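Local coordinates for cell wall binding protein cwp8 (Peptoclostridium difficile, PDB 5J6Q), which is probably held in the bacterial cell wall through its CWB2 modules, as a surface protein that accompanies the S-layer, at residues D2-V7 with E176-T181; K21-K26 with Y41-D46; G495-D500 with D521-G526; A516-D521 with V548-E553. All coordinates share one frame; numbering follows the deposited sequence.

Interactions 1 and 2 lie in the N-terminal part of the chain and reach the same mixed sheet. Interaction 1 joins two of its parallel strands at the surface, with backbone bonds and a shared water. Interaction 2 is partly buried and apolar: the end of helix 13-24 rests on strand 41-45. Interactions 3 and 4 lie far away, on the opposite side of the chain's centre, within one CWB2 domain. Their centres are about 10 Å apart and they share Asp521. Interaction 4 is a buried strand pair of a parallel sheet. Interaction 3, partly buried beside it, joins the start of helix 498-509 to the loop after strand 516-519, where charge, stacking and a sulfate take over.

Interaction 1: D2-V7 with E176-T181; sequences DKNYTV and ELHTVT
Tyr5 O is gripped by two donors, the backbone N of Thr181 and a water. The first bond, Thr181 N to Tyr5 O, is 2.9 Å. It belongs to a parallel strand pair: strand 5-8, at one edge of a mixed sheet, runs beside strand 178-183. The return bond, Val7 N to Thr181 O, is 3.1 Å. The water also donates to Thr179 O at 2.6 Å and meets Thr181 OG1, so it ties both strands. The side chains of Thr6 and Thr181 lie side by side on one face of the sheet, pointing the same way.

The side chains of Tyr5 and Val180 meet on the other face. Val180 CG2 sits over the Tyr5 ring in a CH-pi contact, 4.3 Å from its centroid. The other branch, Val180 CG1, touches Tyr5 CE1 at 3.6 Å. Leu15 of helix 13-24 packs on both residues. On its far side strand 178-183 bonds to strand 68-75, through His178 with Ile73 and Val180 with Val71.

Before the regular pairing, a side chain stands in for the backbone. With CG anti to the carbonyl carbon (chi1 -51°), the amide of Asn4 turns to strand 178-183 and its OD1 takes the N-H of Thr179 at 2.9 Å. That donor stands well above the amide's carbonyl plane. Asn4 ND2 lies at the edge of the His178 ring, 3.8 Å from His178 CD2.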
loop_
_atom_site.group_PDB
_atom_site.type_symbol
_atom_site.label_atom_id
_atom_site.label_comp_id
_atom_site.label_asym_id
_atom_site.label_seq_id
_atom_site.Cartn_x
_atom_site.Cartn_y
_atom_site.Cartn_z
ATOM N N ASP A 2 -13.071 24.260 -13.368
ATOM C CA ASP A 2 -12.397 25.048 -12.341
ATOM C C ASP A 2 -11.712 24.217 -11.258
ATOM O O ASP A 2 -12.358 23.823 -10.289
ATOM C CB ASP A 2 -13.410 26.003 -11.672
ATOM C CG ASP A 2 -14.826 25.457 -11.582
ATOM O OD1 ASP A 2 -14.986 24.265 -11.238
ATOM O OD2 ASP A 2 -15.773 26.223 -11.855
ATOM N N LYS A 3 -10.402 23.956 -11.409
ATOM C CA LYS A 3 -9.663 23.201 -10.399
ATOM C C LYS A 3 -8.175 23.098 -10.694
ATOM O O LYS A 3 -7.747 23.236 -11.838
ATOM C CB LYS A 3 -10.234 21.778 -10.231
ATOM C CG LYS A 3 -10.461 21.389 -8.761
ATOM C CD LYS A 3 -10.415 22.611 -7.842
ATOM C CE LYS A 3 -10.454 22.278 -6.379
ATOM N NZ LYS A 3 -10.368 23.525 -5.574
ATOM N N ASN A 4 -7.389 22.867 -9.636
ATOM C CA ASN A 4 -5.937 22.733 -9.738
ATOM C C ASN A 4 -5.499 21.279 -9.565
ATOM O O ASN A 4 -5.574 20.739 -8.462
ATOM C CB ASN A 4 -5.273 23.589 -8.673
ATOM C CG ASN A 4 -5.760 25.012 -8.670
ATOM O OD1 ASN A 4 -4.951 25.930 -8.812
ATOM N ND2 ASN A 4 -7.069 25.281 -8.627
ATOM N N TYR A 5 -5.039 20.645 -10.647
ATOM C CA TYR A 5 -4.619 19.249 -10.589
ATOM C C TYR A 5 -3.314 18.960 -11.370
ATOM O O TYR A 5 -2.665 19.892 -11.870
ATOM C CB TYR A 5 -5.741 18.381 -11.160
ATOM C CG TYR A 5 -6.107 18.829 -12.560
ATOM C CD1 TYR A 5 -5.552 18.216 -13.667
ATOM C CD2 TYR A 5 -6.995 19.869 -12.766
ATOM C CE1 TYR A 5 -5.868 18.625 -14.957
ATOM C CE2 TYR A 5 -7.323 20.295 -14.051
ATOM C CZ TYR A 5 -6.757 19.667 -15.137
ATOM O OH TYR A 5 -7.061 20.078 -16.412
ATOM N N THR A 6 -2.990 17.657 -11.519
ATOM C CA THR A 6 -1.799 17.219 -12.162
ATOM C C THR A 6 -2.088 16.137 -13.140
ATOM O O THR A 6 -2.852 15.223 -12.867
ATOM C CB THR A 6 -0.819 16.825 -11.033
ATOM O OG1 THR A 6 -0.729 17.955 -10.152
ATOM C CG2 THR A 6 0.525 16.458 -11.533
ATOM N N VAL A 7 -1.495 16.228 -14.307
ATOM C CA VAL A 7 -1.699 15.223 -15.335
ATOM C C VAL A 7 -0.402 14.832 -15.811
ATOM O O VAL A 7 0.544 15.589 -15.699
ATOM C CB VAL A 7 -2.524 15.744 -16.575
ATOM C CG1 VAL A 7 -3.988 15.937 -16.195
ATOM C CG2 VAL A 7 -1.947 17.076 -17.081
ATOM N N GLU A 176 -10.123 33.555 -10.344
ATOM C CA GLU A 176 -8.971 32.958 -9.694
ATOM C C GLU A 176 -8.058 32.079 -10.536
ATOM O O GLU A 176 -8.505 31.229 -11.294
ATOM C CB GLU A 176 -9.463 32.171 -8.467
ATOM C CG GLU A 176 -9.908 33.099 -7.345
ATOM C CD GLU A 176 -9.025 32.995 -6.112
ATOM O OE1 GLU A 176 -7.848 32.589 -6.239
ATOM O OE2 GLU A 176 -9.517 33.324 -5.019
ATOM N N LEU A 177 -6.761 32.289 -10.331
ATOM C CA LEU A 177 -5.613 31.578 -10.938
ATOM C C LEU A 177 -5.698 30.066 -10.708
ATOM O O LEU A 177 -5.525 29.664 -9.558
ATOM C CB LEU A 177 -4.362 32.132 -10.212
ATOM C CG LEU A 177 -2.935 31.795 -10.695
ATOM C CD1 LEU A 177 -2.650 30.326 -10.475
ATOM C CD2 LEU A 177 -2.668 32.197 -12.111
ATOM N N HIS A 178 -5.972 29.236 -11.759
ATOM C CA HIS A 178 -5.997 27.763 -11.637
ATOM C C HIS A 178 -4.647 27.208 -12.205
ATOM O O HIS A 178 -4.147 27.742 -13.189
ATOM C CB HIS A 178 -7.162 27.094 -12.415
ATOM C CG HIS A 178 -8.513 27.596 -12.033
ATOM N ND1 HIS A 178 -9.156 28.603 -12.726
ATOM C CD2 HIS A 178 -9.351 27.218 -11.033
ATOM C CE1 HIS A 178 -10.333 28.809 -12.153
ATOM N NE2 HIS A 178 -10.478 27.991 -11.132
ATOM N N THR A 179 -4.094 26.137 -11.625
ATOM C CA THR A 179 -2.819 25.631 -12.051
ATOM C C THR A 179 -2.885 24.213 -12.348
ATOM O O THR A 179 -3.424 23.414 -11.554
ATOM C CB THR A 179 -1.762 25.832 -10.951
ATOM O OG1 THR A 179 -1.620 27.227 -10.777
ATOM C CG2 THR A 179 -0.397 25.199 -11.334
ATOM N N VAL A 180 -2.321 23.870 -13.482
ATOM C CA VAL A 180 -2.317 22.504 -13.841
ATOM C C VAL A 180 -0.863 22.164 -13.956
ATOM O O VAL A 180 -0.093 22.815 -14.699
ATOM C CB VAL A 180 -3.061 22.293 -15.196
ATOM C CG1 VAL A 180 -3.036 20.821 -15.586
ATOM C CG2 VAL A 180 -4.498 22.842 -15.116
ATOM N N THR A 181 -0.472 21.145 -13.293
ATOM C CA THR A 181 0.937 20.791 -13.334
ATOM C C THR A 181 1.019 19.699 -14.240
ATOM O O THR A 181 0.144 18.832 -14.158
ATOM C CB THR A 181 1.396 20.417 -11.903
ATOM O OG1 THR A 181 1.119 21.575 -11.075
ATOM C CG2 THR A 181 2.849 20.000 -11.856
HETATM O O HOH W 1 -1.674 22.207 -10.076
#

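Interaction 2: K21-K26 with Y41-D46; sequences KALEVK and YDIKVD
Apolar contacts carry most of this helix-on-sheet packing, with Ala22 meeting both Tyr41 and Ile43. Ala22 CB is 3.7 Å from Tyr41 CD1 and 4.1 Å from Ile43 CD1. The methyl therefore touches two residues that both point from the strand toward the helix. Ile43 has CG1 anti to the carbonyl carbon (chi1 -52°), and an extended second torsion carries CD1 on to the helix. There CD1 also meets Leu23 CD2 at 3.9 Å. The CB of Leu23 points away from the strand, but the end of its side chain comes back to make this contact. Farther along the chain, Val25 CB approaches Tyr41 CE1 at 4.1 Å, and Val25 CG2 is equally near. The two side chains cross at a slant.

One polar atom also meets the ring. Ala22 O lies in the plane of the Tyr41 ring, at its edge, 3.4 Å from Tyr41 CD1. The same oxygen accepts a backbone bond from Val25 N at 3.1 Å.

Charged groups stay off the interface. Lys44 NZ makes a salt bridge to Asp42 OD2 at 3.4 Å, with only weak hydrogen bonding.

Helix 13-24 thus ends against strand 41-45 of the mixed sheet. Tyr41 also touches Ile73 and Asp75 of the adjoining strand 68-75. Val45, farther along the strand, packs on helix 53-61.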
loop_
_atom_site.group_PDB
_atom_site.type_symbol
_atom_site.label_atom_id
_atom_site.label_comp_id
_atom_site.label_asym_id
_atom_site.label_seq_id
_atom_site.Cartn_x
_atom_site.Cartn_y
_atom_site.Cartn_z
ATOM N N LYS A 21 -8.923 26.085 -27.097
ATOM C CA LYS A 21 -10.234 26.725 -27.118
ATOM C C LYS A 21 -10.283 27.971 -26.284
ATOM O O LYS A 21 -10.823 28.990 -26.740
ATOM C CB LYS A 21 -11.294 25.729 -26.617
ATOM C CG LYS A 21 -11.685 24.713 -27.683
ATOM C CD LYS A 21 -12.858 23.838 -27.208
ATOM C CE LYS A 21 -12.954 22.546 -28.002
ATOM N NZ LYS A 21 -13.817 21.530 -27.333
ATOM N N ALA A 22 -9.695 27.932 -25.050
ATOM C CA ALA A 22 -9.757 29.097 -24.152
ATOM C C ALA A 22 -8.987 30.283 -24.789
ATOM O O ALA A 22 -9.372 31.465 -24.625
ATOM C CB ALA A 22 -9.153 28.734 -22.767
ATOM N N LEU A 23 -7.873 29.975 -25.478
ATOM C CA LEU A 23 -7.121 31.052 -26.164
ATOM C C LEU A 23 -8.011 31.741 -27.228
ATOM O O LEU A 23 -7.723 32.860 -27.609
ATOM C CB LEU A 23 -5.876 30.472 -26.893
ATOM C CG LEU A 23 -4.801 29.966 -25.965
ATOM C CD1 LEU A 23 -3.649 29.297 -26.725
ATOM C CD2 LEU A 23 -4.272 31.165 -25.179
ATOM N N GLU A 24 -9.088 31.070 -27.729
ATOM C CA GLU A 24 -9.862 31.786 -28.742
ATOM C C GLU A 24 -10.819 32.827 -28.157
ATOM O O GLU A 24 -11.183 33.760 -28.884
ATOM C CB GLU A 24 -10.580 30.770 -29.638
ATOM C CG GLU A 24 -9.563 30.040 -30.506
ATOM C CD GLU A 24 -8.430 30.989 -30.961
ATOM O OE1 GLU A 24 -7.311 31.013 -30.351
ATOM O OE2 GLU A 24 -8.655 31.729 -31.906
ATOM N N VAL A 25 -11.185 32.713 -26.840
ATOM C CA VAL A 25 -12.124 33.665 -26.258
ATOM C C VAL A 25 -11.517 35.065 -26.157
ATOM O O VAL A 25 -10.562 35.295 -25.381
ATOM C CB VAL A 25 -12.594 33.129 -24.887
ATOM C CG1 VAL A 25 -13.658 34.049 -24.318
ATOM C CG2 VAL A 25 -13.163 31.701 -25.029
ATOM N N LYS A 26 -12.057 36.003 -26.942
ATOM C CA LYS A 26 -11.563 37.372 -26.932
ATOM C C LYS A 26 -12.708 38.360 -26.568
ATOM O O LYS A 26 -13.893 37.978 -26.587
ATOM C CB LYS A 26 -11.015 37.744 -28.322
ATOM C CG LYS A 26 -9.503 37.555 -28.421
ATOM C CD LYS A 26 -9.086 36.144 -28.649
ATOM C CE LYS A 26 -7.749 36.092 -29.391
ATOM N NZ LYS A 26 -7.679 34.894 -30.268
ATOM N N TYR A 41 -8.628 35.021 -21.388
ATOM C CA TYR A 41 -7.910 34.218 -20.408
ATOM C C TYR A 41 -6.469 34.594 -20.476
ATOM O O TYR A 41 -5.914 34.786 -21.575
ATOM C CB TYR A 41 -8.093 32.717 -20.621
ATOM C CG TYR A 41 -9.536 32.349 -20.371
ATOM C CD1 TYR A 41 -10.371 32.003 -21.419
ATOM C CD2 TYR A 41 -10.068 32.383 -19.084
ATOM C CE1 TYR A 41 -11.718 31.693 -21.200
ATOM C CE2 TYR A 41 -11.408 32.080 -18.847
ATOM C CZ TYR A 41 -12.227 31.739 -19.910
ATOM O OH TYR A 41 -13.549 31.448 -19.666
ATOM N N ASP A 42 -5.864 34.758 -19.284
ATOM C CA ASP A 42 -4.477 35.080 -19.167
ATOM C C ASP A 42 -3.830 33.674 -18.941
ATOM O O ASP A 42 -4.032 33.005 -17.907
ATOM C CB ASP A 42 -4.266 36.080 -17.987
ATOM C CG ASP A 42 -2.797 36.286 -17.728
ATOM O OD1 ASP A 42 -2.007 35.759 -18.494
ATOM O OD2 ASP A 42 -2.433 36.984 -16.723
ATOM N N ILE A 43 -3.085 33.204 -19.927
ATOM C CA ILE A 43 -2.559 31.880 -19.798
ATOM C C ILE A 43 -1.018 31.818 -19.904
ATOM O O ILE A 43 -0.445 32.372 -20.817
ATOM C CB ILE A 43 -3.121 31.034 -20.861
ATOM C CG1 ILE A 43 -4.694 31.154 -20.849
ATOM C CG2 ILE A 43 -2.623 29.638 -20.707
ATOM C CD1 ILE A 43 -5.366 30.000 -21.638
ATOM N N LYS A 44 -0.396 31.102 -18.975
ATOM C CA LYS A 44 1.046 31.036 -18.956
ATOM C C LYS A 44 1.529 29.678 -18.700
ATOM O O LYS A 44 0.829 28.826 -18.183
ATOM C CB LYS A 44 1.563 31.957 -17.830
ATOM C CG LYS A 44 1.310 33.380 -18.107
ATOM C CD LYS A 44 1.053 34.101 -16.826
ATOM C CE LYS A 44 1.842 35.345 -16.723
ATOM N NZ LYS A 44 0.932 36.476 -16.783
ATOM N N VAL A 45 2.801 29.476 -19.080
ATOM C CA VAL A 45 3.524 28.245 -18.903
ATOM C C VAL A 45 4.810 28.646 -18.065
ATOM O O VAL A 45 5.657 29.260 -18.663
ATOM C CB VAL A 45 3.899 27.722 -20.301
ATOM C CG1 VAL A 45 4.838 26.516 -20.141
ATOM C CG2 VAL A 45 2.593 27.307 -21.064
ATOM N N ASP A 46 4.933 28.283 -16.737
ATOM C CA ASP A 46 6.073 28.698 -15.846
ATOM C C ASP A 46 6.167 30.159 -15.977
ATOM O O ASP A 46 7.185 30.659 -16.405
ATOM C CB ASP A 46 7.384 28.025 -16.297
ATOM C CG ASP A 46 7.430 26.555 -15.915
ATOM O OD1 ASP A 46 6.637 26.148 -15.040
ATOM O OD2 ASP A 46 8.268 25.798 -16.504
#

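Interaction 3: G495-D500 with D521-G526; sequences GENRKD and DGYVGG. With SO4 (sulfate ion), chain C.
Arg498 and Tyr523 bury the most surface here, followed by Asp521. The guanidinium of Arg498 lies flat on the Tyr523 ring, with the planes 28° apart. The cation-pi contact is off-centre, and Arg498 CD sits more squarely over the ring, 3.8 Å from its centroid. A bend at chi3 (51°) turns the arginine chain so that its head can stack. Its edge is used as well: NH1 donates to Asp521 O at 2.8 Å, almost in the guanidinium plane. NH1 has a second partner in Asn527.

A sulfate ion, probably from the crystallisation liquor, sits at the start of helix 498-509. Arg498 holds it with N on O3 at 2.7 Å, NE also on O3, and NH2 on O4. Tyr523 OH donates to O1 at 2.8 Å, from a ring whose edge also meets Lys499 CD. Asn497 is the N-cap, and its OD1 takes the N-H groups of Lys499 and Asp500.

Asp521 makes an Asx turn, OD1 accepting from Tyr523 N at 3.0 Å; OD1 also takes a hydrogen bond from Thr551 OG1. OD2 has a long, weak salt bridge to Lys499 NZ, 3.5 Å; the stronger partner of that NZ is Thr550 OG1.

Helix-end N-H, guanidinium and tyrosine hydroxyl form an anion site in this CWB2 domain. It could perhaps receive an anionic group of a cell wall polymer, though the sulfate does not prove this.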
loop_
_atom_site.group_PDB
_atom_site.type_symbol
_atom_site.label_atom_id
_atom_site.label_comp_id
_atom_site.label_asym_id
_atom_site.label_seq_id
_atom_site.Cartn_x
_atom_site.Cartn_y
_atom_site.Cartn_z
ATOM N N GLY A 495 -3.477 -31.443 22.702
ATOM C CA GLY A 495 -4.657 -30.700 23.106
ATOM C C GLY A 495 -5.879 -31.380 22.517
ATOM O O GLY A 495 -5.751 -32.274 21.708
ATOM N N GLU A 496 -7.065 -30.958 22.916
ATOM C CA GLU A 496 -8.323 -31.475 22.422
ATOM C C GLU A 496 -8.424 -31.312 20.897
ATOM O O GLU A 496 -9.050 -32.131 20.236
ATOM C CB GLU A 496 -9.479 -30.688 23.092
ATOM C CG GLU A 496 -10.857 -31.029 22.554
ATOM C CD GLU A 496 -11.912 -30.026 22.986
ATOM O OE1 GLU A 496 -12.684 -29.572 22.115
ATOM O OE2 GLU A 496 -11.969 -29.696 24.194
ATOM N N ASN A 497 -7.841 -30.245 20.337
ATOM C CA ASN A 497 -7.849 -30.006 18.881
ATOM C C ASN A 497 -6.503 -29.415 18.493
ATOM O O ASN A 497 -5.633 -29.173 19.349
ATOM C CB ASN A 497 -9.032 -29.104 18.467
ATOM C CG ASN A 497 -9.031 -27.776 19.147
ATOM O OD1 ASN A 497 -7.988 -27.043 19.066
ATOM N ND2 ASN A 497 -10.063 -27.423 19.961
ATOM N N ARG A 498 -6.327 -29.206 17.215
ATOM C CA ARG A 498 -5.072 -28.751 16.669
ATOM C C ARG A 498 -4.628 -27.326 17.141
ATOM O O ARG A 498 -3.426 -27.071 17.136
ATOM C CB ARG A 498 -5.168 -28.766 15.102
ATOM C CG ARG A 498 -5.920 -27.550 14.573
ATOM C CD ARG A 498 -6.275 -27.734 13.102
ATOM N NE ARG A 498 -6.942 -29.034 12.846
ATOM C CZ ARG A 498 -7.036 -29.611 11.641
ATOM N NH1 ARG A 498 -6.484 -29.045 10.582
ATOM N NH2 ARG A 498 -7.731 -30.726 11.486
ATOM N N LYS A 499 -5.588 -26.436 17.514
ATOM C CA LYS A 499 -5.276 -25.117 17.958
ATOM C C LYS A 499 -4.764 -25.278 19.459
ATOM O O LYS A 499 -3.783 -24.590 19.820
ATOM C CB LYS A 499 -6.434 -24.121 17.870
ATOM C CG LYS A 499 -6.808 -23.874 16.416
ATOM C CD LYS A 499 -8.068 -23.182 16.262
ATOM C CE LYS A 499 -7.806 -21.715 16.405
ATOM N NZ LYS A 499 -7.013 -21.212 15.292
ATOM N N ASP A 500 -5.382 -26.151 20.252
ATOM C CA ASP A 500 -4.875 -26.419 21.597
ATOM C C ASP A 500 -3.514 -27.083 21.522
ATOM O O ASP A 500 -2.657 -26.748 22.295
ATOM C CB ASP A 500 -5.819 -27.259 22.414
ATOM C CG ASP A 500 -7.146 -26.620 22.537
ATOM O OD1 ASP A 500 -7.193 -25.320 22.631
ATOM O OD2 ASP A 500 -8.169 -27.373 22.460
ATOM N N ASP A 521 -4.409 -23.046 9.542
ATOM C CA ASP A 521 -4.402 -24.329 10.272
ATOM C C ASP A 521 -5.126 -25.551 9.583
ATOM O O ASP A 521 -5.131 -26.641 10.115
ATOM C CB ASP A 521 -5.114 -24.048 11.610
ATOM C CG ASP A 521 -6.574 -23.493 11.401
ATOM O OD1 ASP A 521 -7.069 -23.504 10.260
ATOM O OD2 ASP A 521 -7.203 -23.069 12.384
ATOM N N GLY A 522 -5.791 -25.356 8.457
ATOM C CA GLY A 522 -6.365 -26.521 7.768
ATOM C C GLY A 522 -7.867 -26.671 7.995
ATOM O O GLY A 522 -8.484 -27.538 7.423
ATOM N N TYR A 523 -8.463 -25.781 8.811
ATOM C CA TYR A 523 -9.877 -25.772 9.195
ATOM C C TYR A 523 -10.692 -25.174 8.010
ATOM O O TYR A 523 -11.864 -25.430 7.931
ATOM C CB TYR A 523 -10.063 -24.932 10.487
ATOM C CG TYR A 523 -9.912 -25.677 11.817
ATOM C CD1 TYR A 523 -9.418 -25.024 12.949
ATOM C CD2 TYR A 523 -10.295 -27.010 11.938
ATOM C CE1 TYR A 523 -9.294 -25.686 14.166
ATOM C CE2 TYR A 523 -10.189 -27.678 13.153
ATOM C CZ TYR A 523 -9.687 -27.013 14.267
ATOM O OH TYR A 523 -9.540 -27.704 15.446
ATOM N N VAL A 524 -10.089 -24.313 7.142
ATOM C CA VAL A 524 -10.764 -23.834 5.896
ATOM C C VAL A 524 -10.057 -24.516 4.724
ATOM O O VAL A 524 -8.838 -24.351 4.481
ATOM C CB VAL A 524 -10.729 -22.305 5.747
ATOM C CG1 VAL A 524 -11.266 -21.855 4.411
ATOM C CG2 VAL A 524 -11.511 -21.640 6.884
ATOM N N GLY A 525 -10.796 -25.404 4.030
ATOM C CA GLY A 525 -10.257 -26.057 2.855
ATOM C C GLY A 525 -9.535 -27.340 3.141
ATOM O O GLY A 525 -8.943 -27.886 2.223
ATOM N N GLY A 526 -9.540 -27.839 4.405
ATOM C CA GLY A 526 -8.900 -29.135 4.686
ATOM C C GLY A 526 -7.395 -29.063 4.958
ATOM O O GLY A 526 -6.755 -28.014 4.818
HETATM S S SO4 C . -9.047 -31.226 15.156
HETATM O O1 SO4 C . -10.158 -30.406 15.497
HETATM O O2 SO4 C . -9.022 -32.303 15.975
HETATM O O3 SO4 C . -7.772 -30.452 15.251
HETATM O O4 SO4 C . -9.229 -31.680 13.784
#

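Interaction 4: A516-D521 with V548-E553. With SO4 (sulfate ion), chain H.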
loop_
_atom_site.group_PDB
_atom_site.type_symbol
_atom_site.label_atom_id
_atom_site.label_comp_id
_atom_site.label_asym_id
_atom_site.label_seq_id
_atom_site.Cartn_x
_atom_site.Cartn_y
_atom_site.Cartn_z
ATOM N N ALA A 516 7.125 -13.977 15.647
ATOM C CA ALA A 516 6.024 -14.960 15.586
ATOM C C ALA A 516 5.670 -15.070 14.107
ATOM O O ALA A 516 5.588 -14.027 13.388
ATOM C CB ALA A 516 4.774 -14.483 16.407
ATOM N N TYR A 517 5.562 -16.252 13.647
ATOM C CA TYR A 517 5.072 -16.464 12.305
ATOM C C TYR A 517 3.572 -16.987 12.411
ATOM O O TYR A 517 3.221 -17.605 13.426
ATOM C CB TYR A 517 5.903 -17.572 11.692
ATOM C CG TYR A 517 7.278 -17.084 11.257
ATOM C CD1 TYR A 517 8.297 -16.907 12.172
ATOM C CD2 TYR A 517 7.550 -16.792 9.928
ATOM C CE1 TYR A 517 9.553 -16.464 11.791
ATOM C CE2 TYR A 517 8.802 -16.329 9.524
ATOM C CZ TYR A 517 9.799 -16.172 10.470
ATOM O OH TYR A 517 11.005 -15.670 10.113
ATOM N N VAL A 518 2.709 -16.810 11.379
ATOM C CA VAL A 518 1.300 -17.375 11.518
ATOM C C VAL A 518 0.904 -17.996 10.165
ATOM O O VAL A 518 1.260 -17.421 9.127
ATOM C CB VAL A 518 0.343 -16.223 11.994
ATOM C CG1 VAL A 518 0.409 -14.985 11.125
ATOM C CG2 VAL A 518 -1.100 -16.692 12.067
ATOM N N ALA A 519 0.188 -19.160 10.161
ATOM C CA ALA A 519 -0.148 -19.777 8.909
ATOM C C ALA A 519 -1.494 -20.503 9.016
ATOM O O ALA A 519 -1.921 -20.796 10.111
ATOM C CB ALA A 519 0.951 -20.795 8.590
ATOM N N LYS A 520 -2.131 -20.861 7.905
ATOM C CA LYS A 520 -3.522 -21.505 8.069
ATOM C C LYS A 520 -3.448 -22.738 8.725
ATOM O O LYS A 520 -2.502 -23.485 8.508
ATOM C CB LYS A 520 -4.084 -21.656 6.665
ATOM C CG LYS A 520 -4.418 -20.256 6.196
ATOM C CD LYS A 520 -5.210 -20.300 4.860
ATOM C CE LYS A 520 -4.296 -20.426 3.722
ATOM N NZ LYS A 520 -5.085 -20.809 2.572
ATOM N N ASP A 521 -4.409 -23.046 9.542
ATOM C CA ASP A 521 -4.402 -24.329 10.272
ATOM C C ASP A 521 -5.126 -25.551 9.583
ATOM O O ASP A 521 -5.131 -26.641 10.115
ATOM C CB ASP A 521 -5.114 -24.048 11.610
ATOM C CG ASP A 521 -6.574 -23.493 11.401
ATOM O OD1 ASP A 521 -7.069 -23.504 10.260
ATOM O OD2 ASP A 521 -7.203 -23.069 12.384
ATOM N N VAL A 548 2.250 -19.834 14.655
ATOM C CA VAL A 548 0.931 -19.930 15.268
ATOM C C VAL A 548 0.006 -20.503 14.113
ATOM O O VAL A 548 0.002 -19.935 13.017
ATOM C CB VAL A 548 0.511 -18.483 15.656
ATOM C CG1 VAL A 548 -1.011 -18.395 16.065
ATOM C CG2 VAL A 548 1.422 -17.997 16.827
ATOM N N LEU A 549 -0.754 -21.582 14.347
ATOM C CA LEU A 549 -1.616 -22.056 13.226
ATOM C C LEU A 549 -3.047 -21.565 13.459
ATOM O O LEU A 549 -3.742 -21.919 14.456
ATOM C CB LEU A 549 -1.622 -23.569 13.179
ATOM C CG LEU A 549 -0.264 -24.168 12.791
ATOM C CD1 LEU A 549 -0.356 -25.682 12.978
ATOM C CD2 LEU A 549 0.180 -23.773 11.341
ATOM N N THR A 550 -3.483 -20.677 12.525
ATOM C CA THR A 550 -4.850 -20.276 12.625
ATOM C C THR A 550 -5.381 -19.795 11.254
ATOM O O THR A 550 -4.601 -19.248 10.458
ATOM C CB THR A 550 -5.030 -19.117 13.631
ATOM O OG1 THR A 550 -6.437 -19.046 13.976
ATOM C CG2 THR A 550 -4.663 -17.810 13.041
ATOM N N THR A 551 -6.708 -20.000 11.000
ATOM C CA THR A 551 -7.291 -19.407 9.776
ATOM C C THR A 551 -8.220 -18.301 10.174
ATOM O O THR A 551 -8.178 -17.215 9.635
ATOM C CB THR A 551 -8.060 -20.458 8.926
ATOM O OG1 THR A 551 -7.157 -21.500 8.643
ATOM C CG2 THR A 551 -8.544 -19.845 7.567
ATOM N N GLU A 552 -9.119 -18.588 11.115
ATOM C CA GLU A 552 -10.014 -17.576 11.572
ATOM C C GLU A 552 -9.400 -17.062 12.918
ATOM O O GLU A 552 -8.148 -17.051 13.070
ATOM C CB GLU A 552 -11.455 -18.101 11.766
ATOM C CG GLU A 552 -11.779 -19.284 10.858
ATOM C CD GLU A 552 -13.007 -19.027 9.994
ATOM O OE1 GLU A 552 -14.043 -19.702 10.205
ATOM O OE2 GLU A 552 -12.922 -18.158 9.110
ATOM N N GLU A 553 -10.214 -16.609 13.856
ATOM C CA GLU A 553 -9.611 -16.125 15.116
ATOM C C GLU A 553 -8.936 -17.210 15.949
ATOM O O GLU A 553 -9.217 -18.405 15.883
ATOM C CB GLU A 553 -10.666 -15.350 16.005
ATOM C CG GLU A 553 -11.743 -16.260 16.621
ATOM C CD GLU A 553 -12.468 -15.611 17.840
ATOM O OE1 GLU A 553 -13.279 -16.316 18.492
ATOM O OE2 GLU A 553 -12.226 -14.398 18.155
HETATM S S SO4 H . 10.751 -13.084 7.971
HETATM O O1 SO4 H . 9.689 -14.090 8.127
HETATM O O2 SO4 H . 10.288 -12.056 6.849
HETATM O O3 SO4 H . 11.137 -12.289 9.180
HETATM O O4 SO4 H . 11.766 -14.049 7.609
HETATM O O HOH W 2 -9.236 -21.126 12.523
#
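Strands 516-519 and 547-549 belong to one beta-alpha-beta unit and lie side by side in a parallel sheet. Three backbone bonds join the two segments, the last just past the end of strand 547-549. Val548 N donates to Tyr517 O at 2.7 Å, Ala519 N to Val548 O at 3.0 Å, and Thr550 N to Ala519 O at 2.9 Å. Val518 and Val548 face one side of the sheet, where Ile587 of helix 581-590 touches both. Val518 CG2 lies anti to the backbone N and meets Thr550 CG2 at 3.9 Å.

Ala519 and Leu549 face the other side, with Ala519 CB 4.1 Å from Leu549 CD2. Ala533 touches both; it lies on helix 531-542, the crossover helix that links the two strands in this CWB2 domain.

Past the strand ends the contact turns polar. With OG1 anti to the carbonyl carbon (chi1 -56°), the Thr551 hydroxyl donates a hydrogen bond to Asp521 OD1 at 2.6 Å. The hydroxyl arrives from above the carboxylate plane, and the two side chains cross at about a right angle. Asp521 OD2 takes a water at 2.8 Å, which in turn accepts from Glu552 N. Thr550 OG1 donates to Glu552 O within the same loop, and it also binds Lys499 NZ.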